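Local coordinates for protein pid-3 (Caenorhabditis elegans, PDB 7OCX), which takes part in piRNA (21U RNA) biogenesis as a component of the PETISCO complex, pairing through its RNA recognition motif domain with that of TOFU-6, at residues Gln11-Pro21 with His75-Val83. Sequence-based numbering, arbitrary orientation.
Sequences QENMLKISGYP and HKLQVSSLV
Pro21 sets its CG over the centre of one face of the His75 imidazole, 3.9 Å from the centroid, in a CH-pi contact, while Gly19 O sits at the ring edge, 3.5 Å from His75 CD2. ND1 of the imidazole is hydrogen-bonded to Asp72 OD1, which helps to fix the ring's rotation, and Leu14 of the neighbouring TOFU-6 chain packs on both Pro21 and His75. Replacing His75 by alanine would probably leave the Pro21 ring without its aromatic floor and Asp72 without this partner. A water joins Gly19 O to Lys76 N where direct pairing stops. Beyond it, Lys16 with Ser80, and Ser18 with Gln78, each exchange two backbone hydrogen bonds, Lys16 N to Ser80 O (2.8 Å) being the shortest of the five across the strands. The fifth, Leu82 N to Met14 O (3.1 Å), extends the pairing past the strand end, where a water links Gln11 O, Met14 O and Val83 N. With CG1 anti to its backbone N (chi1 179°), Ile17 runs beside Val79, CG1 to CG2 4.0 Å, and also meets Leu77 CD2; Leu15 and Val79 on the same face pack against helix 56-66, and Ile17 on Leu33. On the other face Leu82 CD1 presses tightly on Lys16 CG (3.3 Å). Strand 14-18, flanked by 48-53 and 75-81, is the central β1 paired antiparallel with β4 of the RRM fold, the short strand 70-72 added beside β4.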
ATOM      1  N   GLN B  11      -9.658  14.533  16.511  1.00 41.66           N
ATOM      2  CA  GLN B  11     -10.363  14.536  15.239  1.00 39.50           C
ATOM      3  C   GLN B  11      -9.498  15.083  14.104  1.00 36.64           C
ATOM      4  O   GLN B  11      -9.673  14.674  12.943  1.00 38.90           O
ATOM      5  CB  GLN B  11     -11.639  15.342  15.407  1.00 42.29           C
ATOM      6  CG  GLN B  11     -12.553  15.265  14.244  1.00 43.91           C
ATOM      7  CD  GLN B  11     -13.888  15.804  14.595  1.00 49.02           C
ATOM      8  OE1 GLN B  11     -14.805  15.051  14.944  1.00 56.62           O
ATOM      9  NE2 GLN B  11     -14.018  17.127  14.541  1.00 50.94           N
ATOM     10  N   GLU B  12      -8.531  15.967  14.412  1.00 36.01           N
ATOM     11  CA  GLU B  12      -7.687  16.500  13.337  1.00 38.72           C
ATOM     12  C   GLU B  12      -6.804  15.421  12.711  1.00 39.54           C
ATOM     13  O   GLU B  12      -6.248  15.646  11.626  1.00 36.39           O
ATOM     14  CB  GLU B  12      -6.818  17.661  13.840  1.00 39.16           C
ATOM     15  CG  GLU B  12      -5.670  17.277  14.779  1.00 41.00           C
ATOM     16  CD  GLU B  12      -4.832  18.511  15.176  1.00 51.81           C
ATOM     17  OE1 GLU B  12      -5.395  19.625  15.214  1.00 58.96           O
ATOM     18  OE2 GLU B  12      -3.622  18.377  15.453  1.00 48.54           O
ATOM     19  N   ASN B  13      -6.661  14.264  13.353  1.00 35.41           N
ATOM     20  CA  ASN B  13      -5.881  13.173  12.794  1.00 35.80           C
ATOM     21  C   ASN B  13      -6.711  12.202  11.979  1.00 34.66           C
ATOM     22  O   ASN B  13      -6.181  11.185  11.542  1.00 36.23           O
ATOM     23  CB  ASN B  13      -5.154  12.383  13.884  1.00 36.40           C
ATOM     24  CG  ASN B  13      -4.225  13.218  14.704  1.00 41.85           C
ATOM     25  OD1 ASN B  13      -3.639  14.172  14.204  1.00 44.67           O
ATOM     26  ND2 ASN B  13      -4.064  12.861  15.977  1.00 46.35           N
ATOM     27  N   MET B  14      -7.991  12.464  11.763  1.00 34.04           N
ATOM     28  CA  MET B  14      -8.864  11.442  11.208  1.00 33.38           C
ATOM     29  C   MET B  14      -9.396  11.815   9.848  1.00 39.25           C
ATOM     30  O   MET B  14      -9.601  12.991   9.519  1.00 41.00           O
ATOM     31  CB  MET B  14     -10.013  11.156  12.190  1.00 34.77           C
ATOM     32  CG  MET B  14      -9.495  10.278  13.314  1.00 49.92           C
ATOM     33  SD  MET B  14     -10.305  10.529  14.889  1.00 73.43           S
ATOM     34  CE  MET B  14     -11.931  11.063  14.401  1.00 60.70           C
ATOM     35  N   LEU B  15      -9.591  10.785   9.043  1.00 34.96           N
ATOM     36  CA  LEU B  15     -10.219  10.962   7.752  1.00 36.10           C
ATOM     37  C   LEU B  15     -11.249   9.866   7.546  1.00 39.21           C
ATOM     38  O   LEU B  15     -11.252   8.840   8.236  1.00 38.15           O
ATOM     39  CB  LEU B  15      -9.184  10.975   6.634  1.00 39.88           C
ATOM     40  CG  LEU B  15      -8.320   9.736   6.370  1.00 39.45           C
ATOM     41  CD1 LEU B  15      -9.129   8.657   5.724  1.00 38.25           C
ATOM     42  CD2 LEU B  15      -7.207  10.210   5.468  1.00 45.76           C
ATOM     43  N   LYS B  16     -12.158  10.145   6.626  1.00 34.41           N
ATOM     44  CA  LYS B  16     -13.147   9.210   6.119  1.00 37.18           C
ATOM     45  C   LYS B  16     -12.707   8.763   4.741  1.00 41.19           C
ATOM     46  O   LYS B  16     -12.286   9.587   3.928  1.00 41.34           O
ATOM     47  CB  LYS B  16     -14.539   9.844   5.994  1.00 41.49           C
ATOM     48  CG  LYS B  16     -15.208  10.269   7.281  1.00 54.12           C
ATOM     49  CD  LYS B  16     -16.723  10.438   7.068  1.00 60.62           C
ATOM     50  CE  LYS B  16     -17.335  11.460   8.035  1.00 74.45           C
ATOM     51  NZ  LYS B  16     -18.426  12.294   7.433  1.00 73.00           N
ATOM     52  N   ILE B  17     -12.793   7.467   4.476  1.00 37.19           N
ATOM     53  CA  ILE B  17     -12.483   6.919   3.160  1.00 35.22           C
ATOM     54  C   ILE B  17     -13.583   5.935   2.779  1.00 35.02           C
ATOM     55  O   ILE B  17     -14.056   5.166   3.623  1.00 37.31           O
ATOM     56  CB  ILE B  17     -11.088   6.258   3.140  1.00 40.81           C
ATOM     57  CG1 ILE B  17     -10.789   5.675   1.754  1.00 41.09           C
ATOM     58  CG2 ILE B  17     -10.959   5.199   4.242  1.00 35.73           C
ATOM     59  CD1 ILE B  17      -9.317   5.427   1.534  1.00 37.90           C
ATOM     60  N   SER B  18     -14.018   5.979   1.518  1.00 36.11           N
ATOM     61  CA  SER B  18     -15.114   5.127   1.075  1.00 40.22           C
ATOM     62  C   SER B  18     -14.948   4.877  -0.419  1.00 40.30           C
ATOM     63  O   SER B  18     -14.174   5.559  -1.097  1.00 40.85           O
ATOM     64  CB  SER B  18     -16.479   5.753   1.377  1.00 45.78           C
ATOM     65  OG  SER B  18     -16.686   6.987   0.706  1.00 46.36           O
ATOM     66  N   GLY B  19     -15.634   3.837  -0.911  1.00 40.54           N
ATOM     67  CA  GLY B  19     -15.672   3.542  -2.325  1.00 35.44           C
ATOM     68  C   GLY B  19     -14.790   2.399  -2.781  1.00 36.26           C
ATOM     69  O   GLY B  19     -14.925   1.980  -3.939  1.00 31.11           O
ATOM     70  N   TYR B  20     -13.892   1.907  -1.922  1.00 31.52           N
ATOM     71  CA  TYR B  20     -13.003   0.822  -2.261  1.00 34.28           C
ATOM     72  C   TYR B  20     -13.751  -0.501  -2.276  1.00 30.65           C
ATOM     73  O   TYR B  20     -14.899  -0.592  -1.847  1.00 32.67           O
ATOM     74  CB  TYR B  20     -11.847   0.757  -1.270  1.00 28.44           C
ATOM     75  CG  TYR B  20     -12.285   0.814   0.174  1.00 33.45           C
ATOM     76  CD1 TYR B  20     -12.850  -0.280   0.808  1.00 31.05           C
ATOM     77  CD2 TYR B  20     -12.201   2.012   0.889  1.00 34.49           C
ATOM     78  CE1 TYR B  20     -13.267  -0.213   2.141  1.00 32.61           C
ATOM     79  CE2 TYR B  20     -12.630   2.095   2.216  1.00 33.47           C
ATOM     80  CZ  TYR B  20     -13.160   0.978   2.836  1.00 36.11           C
ATOM     81  OH  TYR B  20     -13.559   1.055   4.143  1.00 35.76           O
ATOM     82  N   PRO B  21     -13.110  -1.564  -2.758  1.00 32.68           N
ATOM     83  CA  PRO B  21     -13.837  -2.825  -2.892  1.00 31.79           C
ATOM     84  C   PRO B  21     -14.295  -3.340  -1.536  1.00 31.11           C
ATOM     85  O   PRO B  21     -13.605  -3.216  -0.514  1.00 32.75           O
ATOM     86  CB  PRO B  21     -12.817  -3.762  -3.542  1.00 33.24           C
ATOM     87  CG  PRO B  21     -11.900  -2.847  -4.293  1.00 35.77           C
ATOM     88  CD  PRO B  21     -11.812  -1.586  -3.453  1.00 33.62           C
ATOM     89  N   HIS B  75     -14.556   1.260  -9.167  1.00 35.19           N
ATOM     90  CA  HIS B  75     -14.360   1.810  -7.831  1.00 32.72           C
ATOM     91  C   HIS B  75     -13.645   3.141  -7.906  1.00 37.18           C
ATOM     92  O   HIS B  75     -12.563   3.218  -8.497  1.00 34.79           O
ATOM     93  CB  HIS B  75     -13.548   0.855  -6.956  1.00 32.60           C
ATOM     94  CG  HIS B  75     -14.178  -0.481  -6.782  1.00 34.65           C
ATOM     95  ND1 HIS B  75     -13.989  -1.520  -7.667  1.00 35.29           N
ATOM     96  CD2 HIS B  75     -15.044  -0.931  -5.842  1.00 33.58           C
ATOM     97  CE1 HIS B  75     -14.684  -2.568  -7.255  1.00 33.96           C
ATOM     98  NE2 HIS B  75     -15.337  -2.235  -6.158  1.00 35.68           N
ATOM     99  N   LYS B  76     -14.251   4.160  -7.289  1.00 35.30           N
ATOM    100  CA  LYS B  76     -13.696   5.498  -7.124  1.00 32.81           C
ATOM    101  C   LYS B  76     -13.687   5.838  -5.638  1.00 32.98           C
ATOM    102  O   LYS B  76     -14.691   5.644  -4.945  1.00 33.96           O
ATOM    103  CB  LYS B  76     -14.521   6.519  -7.900  1.00 37.90           C
ATOM    104  CG  LYS B  76     -14.019   7.956  -7.828  1.00 37.61           C
ATOM    105  CD  LYS B  76     -14.864   8.840  -8.745  1.00 41.82           C
ATOM    106  CE  LYS B  76     -14.531  10.315  -8.609  1.00 51.61           C
ATOM    107  NZ  LYS B  76     -15.495  11.174  -9.396  1.00 53.10           N
ATOM    108  N   LEU B  77     -12.560   6.352  -5.158  1.00 32.48           N
ATOM    109  CA  LEU B  77     -12.411   6.711  -3.760  1.00 33.71           C
ATOM    110  C   LEU B  77     -12.967   8.093  -3.438  1.00 37.11           C
ATOM    111  O   LEU B  77     -12.839   9.037  -4.220  1.00 34.88           O
ATOM    112  CB  LEU B  77     -10.937   6.678  -3.366  1.00 37.44           C
ATOM    113  CG  LEU B  77     -10.198   5.351  -3.203  1.00 35.57           C
ATOM    114  CD1 LEU B  77      -8.757   5.681  -2.837  1.00 39.71           C
ATOM    115  CD2 LEU B  77     -10.843   4.536  -2.122  1.00 35.92           C
ATOM    116  N   GLN B  78     -13.570   8.204  -2.259  1.00 38.26           N
ATOM    117  CA  GLN B  78     -13.983   9.472  -1.675  1.00 37.95           C
ATOM    118  C   GLN B  78     -13.225   9.562  -0.355  1.00 42.76           C
ATOM    119  O   GLN B  78     -13.295   8.637   0.464  1.00 39.77           O
ATOM    120  CB  GLN B  78     -15.506   9.506  -1.495  1.00 43.63           C
ATOM    121  CG  GLN B  78     -16.018  10.622  -0.584  1.00 62.27           C
ATOM    122  CD  GLN B  78     -17.490  10.975  -0.812  1.00 78.82           C
ATOM    123  OE1 GLN B  78     -18.289  10.147  -1.256  1.00 69.95           O
ATOM    124  NE2 GLN B  78     -17.849  12.221  -0.507  1.00 93.72           N
ATOM    125  N   VAL B  79     -12.413  10.610  -0.199  1.00 38.25           N
ATOM    126  CA  VAL B  79     -11.558  10.791   0.975  1.00 35.57           C
ATOM    127  C   VAL B  79     -11.773  12.208   1.476  1.00 37.26           C
ATOM    128  O   VAL B  79     -11.723  13.156   0.687  1.00 39.24           O
ATOM    129  CB  VAL B  79     -10.069  10.547   0.654  1.00 38.41           C
ATOM    130  CG1 VAL B  79      -9.224  10.608   1.936  1.00 37.21           C
ATOM    131  CG2 VAL B  79      -9.879   9.188  -0.033  1.00 35.34           C
ATOM    132  N   SER B  80     -12.043  12.357   2.770  1.00 36.06           N
ATOM    133  CA  SER B  80     -12.286  13.673   3.334  1.00 39.01           C
ATOM    134  C   SER B  80     -11.794  13.706   4.774  1.00 42.10           C
ATOM    135  O   SER B  80     -11.807  12.699   5.476  1.00 37.43           O
ATOM    136  CB  SER B  80     -13.777  14.070   3.281  1.00 42.23           C
ATOM    137  OG  SER B  80     -14.574  13.196   4.067  1.00 47.87           O
ATOM    138  N   SER B  81     -11.358  14.877   5.209  1.00 47.57           N
ATOM    139  CA  SER B  81     -10.966  15.044   6.597  1.00 41.67           C
ATOM    140  C   SER B  81     -12.205  15.180   7.467  1.00 43.28           C
ATOM    141  O   SER B  81     -13.225  15.727   7.052  1.00 45.27           O
ATOM    142  CB  SER B  81     -10.089  16.274   6.769  1.00 45.38           C
ATOM    143  OG  SER B  81     -10.821  17.422   6.403  1.00 53.75           O
ATOM    144  N   LEU B  82     -12.112  14.625   8.674  1.00 44.93           N
ATOM    145  CA  LEU B  82     -13.205  14.696   9.632  1.00 48.01           C
ATOM    146  C   LEU B  82     -13.384  16.108  10.169  1.00 45.92           C
ATOM    147  O   LEU B  82     -14.496  16.497  10.542  1.00 55.14           O
ATOM    148  CB  LEU B  82     -12.938  13.741  10.792  1.00 48.83           C
ATOM    149  CG  LEU B  82     -14.110  12.845  11.158  1.00 58.81           C
ATOM    150  CD1 LEU B  82     -14.483  11.964   9.984  1.00 61.11           C
ATOM    151  CD2 LEU B  82     -13.815  11.967  12.338  1.00 60.49           C
ATOM    152  N   VAL B  83     -12.295  16.861  10.254  1.00 48.01           N
ATOM    153  CA  VAL B  83     -12.375  18.278  10.585  1.00 51.38           C
ATOM    154  C   VAL B  83     -12.705  19.012   9.296  1.00 58.26           C
ATOM    155  O   VAL B  83     -11.926  18.965   8.335  1.00 57.85           O
ATOM    156  CB  VAL B  83     -11.059  18.792  11.182  1.00 53.01           C
ATOM    157  CG1 VAL B  83     -11.100  20.324  11.243  1.00 61.94           C
ATOM    158  CG2 VAL B  83     -10.810  18.135  12.519  1.00 48.32           C
TER
HETATM  159  O   HOH W   1      -9.587  15.723  10.050  1.00 42.76           O
HETATM  160  O   HOH W   2     -15.602   8.830   2.566  1.00 47.07           O
HETATM  161  O   HOH W   3     -16.708   2.981  -5.904  1.00 39.53           O